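Local atomic coordinates of lectin CEL-IV, C-type (Cucumaria echinata, PDB entry 3ALU), a protein that binds galactose-containing sugars such as raffinose through a calcium ion, as a tetrameric C-type lectin. Residues A29-A32 with C33-F36; Q60-L63 with T64-K68; Q96-T99 with D100-V104; G108-S111 with G112-N115. One frame throughout, in Å; residues are numbered along the deposited sequence.

Contact 1 of 4, residues A29-A32 with C33-F36; sequences AENA and CRQF
Glu-30 and Arg-34 form the salt bridge of this turn in the C-terminal part of helix 26-33: Arg-34 NE gives its hydrogen to Glu-30 OE1 at 2.9 Å, meeting the anti side of the carboxylate, while NH2 of the same guanidinium adds only a weak, bent bond. Carboxylate and guanidinium stand nearly perpendicular, 88° apart. The arginine chain runs extended from CG to NE, and it is the glutamate that folds, its chain bent at chi2 (67°). The firmest partner of Glu-30 lies outside the turn: OE2 accepts from Thr-99, and also from Leu-51 N, while OE1 has His-50 ND1 as a second partner.

A second side-chain bond comes from Gln-35, which bends at chi2 and curls back until NE2 lies 2.9 Å from Asn-31 O, a nearly straight bond (169°) with the acceptor exactly in the amide plane.

Backbone bonds follow the helix, Cys-33 N to Ala-29 O and Arg-34 N to Glu-30 O, until Gln-35 N shortens the step and takes Ala-32 O at 3.1 Å. Cys-33 meanwhile ties the turn to Cys-147 by a disulfide. A type I beta turn from Cys-33 to Phe-36 leads from helix 26-33 into strand 36-40 of the C-type lectin domain.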
loop_
_atom_site.group_PDB
_atom_site.type_symbol
_atom_site.label_atom_id
_atom_site.label_comp_id
_atom_site.label_asym_id
_atom_site.label_seq_id
_atom_site.Cartn_x
_atom_site.Cartn_y
_atom_site.Cartn_z
ATOM N N ALA A 29 10.195 24.803 -12.080
ATOM C CA ALA A 29 9.507 23.498 -12.061
ATOM C C ALA A 29 10.161 22.590 -11.063
ATOM O O ALA A 29 9.484 21.995 -10.210
ATOM C CB ALA A 29 9.438 22.839 -13.498
ATOM N N GLU A 30 11.490 22.482 -11.102
ATOM C CA GLU A 30 12.193 21.694 -10.089
ATOM C C GLU A 30 11.847 22.192 -8.654
ATOM O O GLU A 30 11.534 21.399 -7.766
ATOM C CB GLU A 30 13.699 21.707 -10.362
ATOM C CG GLU A 30 14.548 21.057 -9.267
ATOM C CD GLU A 30 14.374 19.542 -9.082
ATOM O OE1 GLU A 30 14.853 19.081 -8.039
ATOM O OE2 GLU A 30 13.814 18.815 -9.959
ATOM N N ASN A 31 11.873 23.500 -8.447
ATOM C CA ASN A 31 11.569 24.019 -7.113
ATOM C C ASN A 31 10.131 23.726 -6.699
ATOM O O ASN A 31 9.865 23.468 -5.521
ATOM C CB ASN A 31 11.823 25.531 -7.069
ATOM C CG ASN A 31 11.825 26.076 -5.648
ATOM O OD1 ASN A 31 10.930 26.832 -5.258
ATOM N ND2 ASN A 31 12.797 25.638 -4.853
ATOM N N ALA A 32 9.216 23.714 -7.663
ATOM C CA ALA A 32 7.804 23.378 -7.400
ATOM C C ALA A 32 7.742 21.934 -6.874
ATOM O O ALA A 32 7.065 21.638 -5.868
ATOM C CB ALA A 32 6.965 23.553 -8.661
ATOM N N CYS A 33 8.470 21.026 -7.530
ATOM C CA CYS A 33 8.482 19.639 -7.071
ATOM C C CYS A 33 9.124 19.479 -5.690
ATOM O O CYS A 33 8.764 18.559 -4.951
ATOM C CB CYS A 33 9.208 18.754 -8.110
ATOM S SG CYS A 33 8.457 18.697 -9.752
ATOM N N ARG A 34 10.096 20.338 -5.352
ATOM C CA ARG A 34 10.771 20.284 -4.060
ATOM C C ARG A 34 9.888 20.725 -2.901
ATOM O O ARG A 34 10.311 20.588 -1.746
ATOM C CB ARG A 34 12.035 21.136 -4.095
ATOM C CG ARG A 34 13.148 20.520 -4.934
ATOM C CD ARG A 34 14.359 21.428 -4.923
ATOM N NE ARG A 34 15.379 20.866 -5.810
ATOM C CZ ARG A 34 16.599 21.359 -5.944
ATOM N NH1 ARG A 34 16.949 22.433 -5.238
ATOM N NH2 ARG A 34 17.462 20.777 -6.783
ATOM N N GLN A 35 8.709 21.257 -3.212
ATOM C CA GLN A 35 7.742 21.672 -2.158
ATOM C C GLN A 35 7.079 20.467 -1.527
ATOM O O GLN A 35 6.533 20.546 -0.417
ATOM C CB GLN A 35 6.684 22.646 -2.691
ATOM C CG GLN A 35 7.257 23.908 -3.330
ATOM C CD GLN A 35 8.285 24.572 -2.435
ATOM O OE1 GLN A 35 7.957 24.996 -1.327
ATOM N NE2 GLN A 35 9.547 24.635 -2.891
ATOM N N PHE A 36 7.079 19.349 -2.247
ATOM C CA PHE A 36 6.641 18.090 -1.692
ATOM C C PHE A 36 7.804 17.446 -0.963
ATOM O O PHE A 36 8.953 17.487 -1.424
ATOM C CB PHE A 36 6.066 17.174 -2.799
ATOM C CG PHE A 36 4.989 17.862 -3.613
ATOM C CD1 PHE A 36 3.704 18.033 -3.101
ATOM C CD2 PHE A 36 5.276 18.368 -4.886
ATOM C CE1 PHE A 36 2.724 18.690 -3.823
ATOM C CE2 PHE A 36 4.311 19.051 -5.619
ATOM C CZ PHE A 36 3.009 19.197 -5.097
#

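Contact 2 of 4, residues Q60-L63 with T64-K68; sequences QAFL and TELVK
The middle of helix 57-70, one of the two helices of this C-type lectin domain, supplies both halves of the contact, and Gln-60 meets Thr-64 one turn further on. Gln-60 O accepts twice from that single residue: Thr-64 N reaches it at 3.0 Å and Thr-64 OG1 at 2.9 Å. The two donors come from opposite faces of the carbonyl plane, the hydroxyl tilted 32° from it. Thr-64 can do this because its OG1 lies anti to its own carbonyl carbon (chi1 -63°), turned back toward the preceding turn, while CG2 takes the position anti to the backbone N.

The remaining backbone bonds keep the regular i to i+4 spacing. Glu-65 N binds Ala-61 O, Leu-66 N binds Phe-62 O at 2.8 Å, and Val-67 N binds Leu-63 O. Val-67 also lays CG2 against Leu-63 O, 3.4 Å away.

On the apolar side Leu-66 does the joining. Its CD2 comes within 4.2 Å of Leu-63 CD2 and, more loosely, 4.5 Å from Phe-62 CE1, approaching that ring obliquely. Phe-62 stacks on Phe-12, and Leu-8 of the third subunit packs on Phe-62, Glu-65 and Leu-66, so this side of the helix also faces a subunit interface.

Chemically the turn is split: a hydroxyl in a helix spends its hydrogen on a carbonyl already used by the backbone, which satisfies the hydroxyl's donor within the helix itself, whereas the side chain of Leu-66 meets those of Phe-62 and Leu-63 by apolar packing.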
loop_
_atom_site.group_PDB
_atom_site.type_symbol
_atom_site.label_atom_id
_atom_site.label_comp_id
_atom_site.label_asym_id
_atom_site.label_seq_id
_atom_site.Cartn_x
_atom_site.Cartn_y
_atom_site.Cartn_z
ATOM N N GLN A 60 9.406 4.893 -19.234
ATOM C CA GLN A 60 9.228 5.883 -20.264
ATOM C C GLN A 60 7.843 5.723 -20.870
ATOM O O GLN A 60 7.177 6.716 -21.152
ATOM C CB GLN A 60 10.338 5.730 -21.351
ATOM C CG GLN A 60 10.095 6.535 -22.639
ATOM C CD GLN A 60 10.062 8.027 -22.456
ATOM O OE1 GLN A 60 9.573 8.748 -23.330
ATOM N NE2 GLN A 60 10.615 8.506 -21.357
ATOM N N ALA A 61 7.432 4.475 -21.103
ATOM C CA ALA A 61 6.130 4.218 -21.702
ATOM C C ALA A 61 5.031 4.694 -20.754
ATOM O O ALA A 61 4.045 5.267 -21.215
ATOM C CB ALA A 61 5.939 2.749 -22.017
ATOM N N PHE A 62 5.219 4.450 -19.465
ATOM C CA PHE A 62 4.197 4.852 -18.476
ATOM C C PHE A 62 4.052 6.378 -18.468
ATOM O O PHE A 62 2.930 6.907 -18.526
ATOM C CB PHE A 62 4.527 4.369 -17.081
ATOM C CG PHE A 62 3.689 5.047 -16.041
ATOM C CD1 PHE A 62 4.237 6.028 -15.224
ATOM C CD2 PHE A 62 2.358 4.724 -15.918
ATOM C CE1 PHE A 62 3.436 6.686 -14.281
ATOM C CE2 PHE A 62 1.570 5.361 -14.991
ATOM C CZ PHE A 62 2.088 6.341 -14.190
ATOM N N LEU A 63 5.173 7.090 -18.379
ATOM C CA LEU A 63 5.084 8.559 -18.331
ATOM C C LEU A 63 4.533 9.185 -19.608
ATOM O O LEU A 63 3.794 10.171 -19.558
ATOM C CB LEU A 63 6.398 9.210 -17.875
ATOM C CG LEU A 63 6.868 8.800 -16.468
ATOM C CD1 LEU A 63 8.282 9.283 -16.187
ATOM C CD2 LEU A 63 5.851 9.352 -15.326
ATOM N N THR A 64 4.857 8.587 -20.762
ATOM C CA THR A 64 4.283 9.042 -22.009
ATOM C C THR A 64 2.743 8.883 -21.996
ATOM O O THR A 64 2.018 9.813 -22.407
ATOM C CB THR A 64 4.880 8.275 -23.192
ATOM O OG1 THR A 64 6.273 8.568 -23.220
ATOM C CG2 THR A 64 4.270 8.778 -24.491
ATOM N N GLU A 65 2.284 7.737 -21.484
ATOM C CA GLU A 65 0.858 7.437 -21.464
ATOM C C GLU A 65 0.204 8.398 -20.457
ATOM O O GLU A 65 -0.914 8.887 -20.699
ATOM C CB GLU A 65 0.608 5.987 -21.079
ATOM C CG GLU A 65 -0.899 5.667 -21.043
ATOM C CD GLU A 65 -1.242 4.181 -21.154
ATOM O OE1 GLU A 65 -0.420 3.316 -20.764
ATOM O OE2 GLU A 65 -2.368 3.893 -21.616
ATOM N N LEU A 66 0.891 8.681 -19.358
ATOM C CA LEU A 66 0.394 9.673 -18.400
ATOM C C LEU A 66 0.168 11.020 -19.074
ATOM O O LEU A 66 -0.926 11.649 -18.943
ATOM C CB LEU A 66 1.313 9.788 -17.182
ATOM C CG LEU A 66 0.878 10.809 -16.102
ATOM C CD1 LEU A 66 -0.531 10.553 -15.565
ATOM C CD2 LEU A 66 1.906 10.853 -14.969
ATOM N N VAL A 67 1.164 11.474 -19.840
ATOM C CA VAL A 67 1.032 12.757 -20.505
ATOM C C VAL A 67 -0.041 12.731 -21.595
ATOM O O VAL A 67 -0.896 13.654 -21.663
ATOM C CB VAL A 67 2.403 13.227 -21.081
ATOM C CG1 VAL A 67 2.241 14.470 -21.959
ATOM C CG2 VAL A 67 3.394 13.499 -19.958
ATOM N N LYS A 68 -0.029 11.694 -22.437
ATOM C CA LYS A 68 -0.910 11.701 -23.591
ATOM C C LYS A 68 -2.344 11.480 -23.193
ATOM O O LYS A 68 -3.229 12.075 -23.809
ATOM C CB LYS A 68 -0.486 10.698 -24.650
ATOM C CG LYS A 68 0.837 11.121 -25.320
ATOM C CD LYS A 68 1.170 10.263 -26.524
ATOM C CE LYS A 68 0.114 10.373 -27.608
ATOM N NZ LYS A 68 0.509 9.510 -28.775
#

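Contact 3 of 4, residues Q96-T99 with D100-V104; sequences QTWT and DGSSV
Asp-100 OD2, pressed to 3.3 Å from Trp-98 CB, is gripped twice by Ser-102. The serine hydroxyl OG donates at 2.7 Å on the syn side of the carboxylate, and Ser-102 N donates at 3.0 Å from well above the carboxylate plane. The backbone bond makes this an Asx turn, overlapping the type I beta turn from Trp-98 to Gly-101 that begins at the last residue of strand 96-98 of the C-type lectin fold; Gly-101 N closes the latter turn on Trp-98 O at 2.9 Å. The aspartate can reach forward because CG sits between its backbone N and carbonyl carbon (chi1 69°). Its other oxygen, OD1, accepts from Gln-148 and Ser-53, so both carboxylate oxygens are held.

Beyond the turn the chain doubles back along the strand. Water 1 bridges the gap, accepting from Trp-98 N and donating to Ser-102 O, while water 2 accepts from Asp-100 N and donates to Thr-99 OG1, whose firmer partner is Glu-30. Trp-98, buried against Ile-85 and Met-87 of strand 82-89, turns its indole obliquely to the carboxylate, 70° between the planes, and meets Ser-103 O at the ring edge, CD1 lying 3.3 Å from that oxygen. Val-104 crosses the indole at about a right angle, its CG2 branch 3.7 Å from Trp-98 CD1 and 3.4 Å from Gln-96 O.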
loop_
_atom_site.group_PDB
_atom_site.type_symbol
_atom_site.label_atom_id
_atom_site.label_comp_id
_atom_site.label_asym_id
_atom_site.label_seq_id
_atom_site.Cartn_x
_atom_site.Cartn_y
_atom_site.Cartn_z
ATOM N N GLN A 96 25.208 14.157 -18.399
ATOM C CA GLN A 96 23.752 14.084 -18.157
ATOM C C GLN A 96 23.534 13.692 -16.720
ATOM O O GLN A 96 24.202 12.761 -16.223
ATOM C CB GLN A 96 23.110 13.060 -19.095
ATOM C CG GLN A 96 23.033 13.569 -20.515
ATOM C CD GLN A 96 22.506 12.589 -21.505
ATOM O OE1 GLN A 96 21.589 11.818 -21.220
ATOM N NE2 GLN A 96 23.069 12.620 -22.706
ATOM N N THR A 97 22.619 14.408 -16.037
ATOM C CA THR A 97 22.295 14.131 -14.635
ATOM C C THR A 97 20.791 14.312 -14.451
ATOM O O THR A 97 20.151 15.075 -15.173
ATOM C CB THR A 97 23.017 15.079 -13.616
ATOM O OG1 THR A 97 22.739 16.450 -13.925
ATOM C CG2 THR A 97 24.570 14.892 -13.640
ATOM N N TRP A 98 20.283 13.638 -13.427
ATOM C CA TRP A 98 18.924 13.825 -12.978
ATOM C C TRP A 98 18.951 14.657 -11.717
ATOM O O TRP A 98 19.838 14.471 -10.863
ATOM C CB TRP A 98 18.299 12.474 -12.633
ATOM C CG TRP A 98 18.042 11.553 -13.780
ATOM C CD1 TRP A 98 18.657 10.350 -14.028
ATOM C CD2 TRP A 98 17.060 11.723 -14.813
ATOM N NE1 TRP A 98 18.132 9.770 -15.179
ATOM C CE2 TRP A 98 17.133 10.585 -15.660
ATOM C CE3 TRP A 98 16.103 12.734 -15.096
ATOM C CZ2 TRP A 98 16.311 10.420 -16.781
ATOM C CZ3 TRP A 98 15.282 12.576 -16.201
ATOM C CH2 TRP A 98 15.374 11.416 -17.040
ATOM N N THR A 99 17.944 15.526 -11.577
ATOM C CA THR A 99 17.841 16.368 -10.365
ATOM C C THR A 99 17.699 15.580 -9.089
ATOM O O THR A 99 18.094 16.084 -8.031
ATOM C CB THR A 99 16.725 17.420 -10.463
ATOM O OG1 THR A 99 15.451 16.759 -10.622
ATOM C CG2 THR A 99 17.005 18.409 -11.643
ATOM N N ASP A 100 17.202 14.348 -9.161
ATOM C CA ASP A 100 17.117 13.506 -7.976
ATOM C C ASP A 100 18.416 12.763 -7.643
ATOM O O ASP A 100 18.456 12.024 -6.663
ATOM C CB ASP A 100 15.892 12.559 -8.015
ATOM C CG ASP A 100 16.011 11.471 -9.064
ATOM O OD1 ASP A 100 15.071 10.641 -9.158
ATOM O OD2 ASP A 100 17.015 11.431 -9.800
ATOM N N GLY A 101 19.462 12.953 -8.446
ATOM C CA GLY A 101 20.759 12.331 -8.168
ATOM C C GLY A 101 20.851 10.881 -8.565
ATOM O O GLY A 101 21.879 10.243 -8.307
ATOM N N SER A 102 19.811 10.359 -9.227
ATOM C CA SER A 102 19.827 8.958 -9.670
ATOM C C SER A 102 20.708 8.796 -10.929
ATOM O O SER A 102 21.042 9.776 -11.596
ATOM C CB SER A 102 18.391 8.437 -9.927
ATOM O OG SER A 102 17.799 9.182 -10.976
ATOM N N SER A 103 21.067 7.548 -11.253
ATOM C CA SER A 103 21.942 7.292 -12.406
ATOM C C SER A 103 21.195 7.528 -13.700
ATOM O O SER A 103 19.997 7.292 -13.797
ATOM C CB SER A 103 22.398 5.827 -12.428
ATOM O OG SER A 103 22.828 5.443 -11.137
ATOM N N VAL A 104 21.915 7.991 -14.703
ATOM C CA VAL A 104 21.363 8.056 -16.049
ATOM C C VAL A 104 21.676 6.707 -16.692
ATOM O O VAL A 104 22.710 6.531 -17.382
ATOM C CB VAL A 104 21.935 9.238 -16.849
ATOM C CG1 VAL A 104 21.336 9.281 -18.270
ATOM C CG2 VAL A 104 21.661 10.575 -16.113
HETATM O O HOH W 1 22.430 12.035 -12.072
HETATM O O HOH W 2 15.161 13.963 -11.379
#

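Contact 4 of 4, residues G108-S111 with G112-N115; sequences GWVS and GEPN. With CA (calcium ion), chain K; GLA (alpha-D-galactopyranose), chain E.
This is a tight surface turn in the long loop between strands 96-98 and 120-125, where Trp-109 packs on Pro-114 and the chain supplies Glu-113 and Asn-115 to the calcium and sugar site of the lectin. Pro-114 CD sits squarely over the five-membered ring of Trp-109, 3.8 Å from its centroid and 11° off the normal, a CH-pi contact. A cis peptide bond precedes the proline in this Glu-Pro-Asn motif. Glu-113 O lies close to Trp-109 CB, and Glu-113 CB touches Trp-109 CE3 at 3.7 Å. The indole also meets Trp-134 edge-to-face and donates from NE1 to Gln-96 OE1.

A type II beta turn runs from Val-110 to Glu-113, closed by Glu-113 N donating to Val-110 O at 3.0 Å; the conformation at Gly-112 is one that calls for glycine. Water 3 donates to Val-110 O and Glu-113 O, and water 4 to Ser-111 O and Glu-113 OE1, tying the carboxylate to the turn.

The glutamate chain bends at chi2 (-71°) and divides its carboxylate between two tasks. OE2 binds the calcium ion at 2.3 Å, and OE1 lies 2.6 Å from galactose O3. Asn-115 also coordinates the ion, Asn-116 and Asp-136 complete the protein ligands, and galactose O3 and O4 bind directly to it at 2.6 and 2.5 Å. Metal and sugar are therefore recognised together: the same carboxylate that holds the cation meets the hydroxyl the cation binds, and that cation would probably polarise the hydroxyl in turn.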
loop_
_atom_site.group_PDB
_atom_site.type_symbol
_atom_site.label_atom_id
_atom_site.label_comp_id
_atom_site.label_asym_id
_atom_site.label_seq_id
_atom_site.Cartn_x
_atom_site.Cartn_y
_atom_site.Cartn_z
ATOM N N GLY A 108 16.378 7.955 -23.365
ATOM C CA GLY A 108 15.088 8.108 -23.999
ATOM C C GLY A 108 15.024 9.231 -25.020
ATOM O O GLY A 108 13.956 9.658 -25.427
ATOM N N TRP A 109 16.185 9.699 -25.450
ATOM C CA TRP A 109 16.271 10.830 -26.359
ATOM C C TRP A 109 15.739 10.498 -27.766
ATOM O O TRP A 109 16.056 9.441 -28.321
ATOM C CB TRP A 109 17.740 11.230 -26.500
ATOM C CG TRP A 109 18.370 11.758 -25.239
ATOM C CD1 TRP A 109 19.237 11.095 -24.423
ATOM C CD2 TRP A 109 18.105 13.025 -24.616
ATOM N NE1 TRP A 109 19.596 11.906 -23.349
ATOM C CE2 TRP A 109 18.908 13.092 -23.445
ATOM C CE3 TRP A 109 17.293 14.120 -24.949
ATOM C CZ2 TRP A 109 18.921 14.218 -22.593
ATOM C CZ3 TRP A 109 17.304 15.263 -24.096
ATOM C CH2 TRP A 109 18.114 15.293 -22.936
ATOM N N VAL A 110 14.969 11.409 -28.347
ATOM C CA VAL A 110 14.583 11.343 -29.771
ATOM C C VAL A 110 15.920 11.363 -30.535
ATOM O O VAL A 110 16.877 12.013 -30.097
ATOM C CB VAL A 110 13.752 12.589 -30.171
ATOM C CG1 VAL A 110 13.590 12.726 -31.689
ATOM C CG2 VAL A 110 12.390 12.514 -29.556
ATOM N N SER A 111 15.982 10.654 -31.663
ATOM C CA SER A 111 17.176 10.717 -32.502
ATOM C C SER A 111 17.588 12.146 -32.830
ATOM O O SER A 111 16.750 12.985 -33.195
ATOM C CB SER A 111 16.935 9.912 -33.781
ATOM O OG SER A 111 15.945 10.570 -34.564
ATOM N N GLY A 112 18.889 12.423 -32.673
ATOM C CA GLY A 112 19.434 13.783 -32.834
ATOM C C GLY A 112 19.444 14.699 -31.611
ATOM O O GLY A 112 19.984 15.829 -31.675
ATOM N N GLU A 113 18.792 14.242 -30.532
ATOM C CA GLU A 113 18.831 14.910 -29.206
ATOM C C GLU A 113 19.766 14.168 -28.254
ATOM O O GLU A 113 19.903 12.944 -28.337
ATOM C CB GLU A 113 17.434 14.962 -28.581
ATOM C CG GLU A 113 16.322 15.466 -29.491
ATOM C CD GLU A 113 16.394 16.959 -29.785
ATOM O OE1 GLU A 113 16.389 17.329 -30.982
ATOM O OE2 GLU A 113 16.416 17.770 -28.841
ATOM N N PRO A 114 20.434 14.894 -27.332
ATOM C CA PRO A 114 20.406 16.351 -27.131
ATOM C C PRO A 114 21.236 17.078 -28.165
ATOM O O PRO A 114 22.285 16.569 -28.584
ATOM C CB PRO A 114 21.041 16.531 -25.725
ATOM C CG PRO A 114 21.866 15.311 -25.521
ATOM C CD PRO A 114 21.264 14.198 -26.333
ATOM N N ASN A 115 20.778 18.248 -28.572
ATOM C CA ASN A 115 21.504 19.020 -29.594
ATOM C C ASN A 115 21.568 20.498 -29.271
ATOM O O ASN A 115 22.009 21.319 -30.106
ATOM C CB ASN A 115 20.835 18.781 -30.954
ATOM C CG ASN A 115 19.422 19.327 -31.016
ATOM O OD1 ASN A 115 18.773 19.574 -29.985
ATOM N ND2 ASN A 115 18.926 19.534 -32.224
HETATM CA CA CA K . 16.926 20.053 -28.722
HETATM C C1 GLA E . 13.439 22.500 -31.924
HETATM C C2 GLA E . 14.832 21.881 -31.746
HETATM C C3 GLA E . 14.788 20.394 -31.433
HETATM C C4 GLA E . 13.868 20.111 -30.238
HETATM C C5 GLA E . 12.509 20.800 -30.473
HETATM C C6 GLA E . 11.547 20.643 -29.284
HETATM O O2 GLA E . 15.602 22.038 -32.958
HETATM O O3 GLA E . 16.122 19.927 -31.180
HETATM O O4 GLA E . 14.503 20.660 -29.078
HETATM O O5 GLA E . 12.678 22.209 -30.713
HETATM O O6 GLA E . 12.106 21.350 -28.173
HETATM O O HOH W 3 19.515 10.597 -29.977
HETATM O O HOH W 4 16.266 15.950 -33.275
#

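Contact 2 is the most buried of the four, contact 1 is partly so, and contacts 3 and 4 lie at the surface. The first two belong to the two helices and rest on repeating backbone bonds, with a salt bridge added in contact 1 and leucine and phenylalanine packing in contact 2. Contact 3 leaves a strand through a turn and contact 4 lies wholly in loop; both use water bridges and a tryptophan, but only contact 4 carries metal and sugar. Contact 3 is hydrogen-bonded to both contact 1 and contact 4. Contacts 1 and 4 lie on opposite sides of the chain's centre, their centres about 25 Å apart.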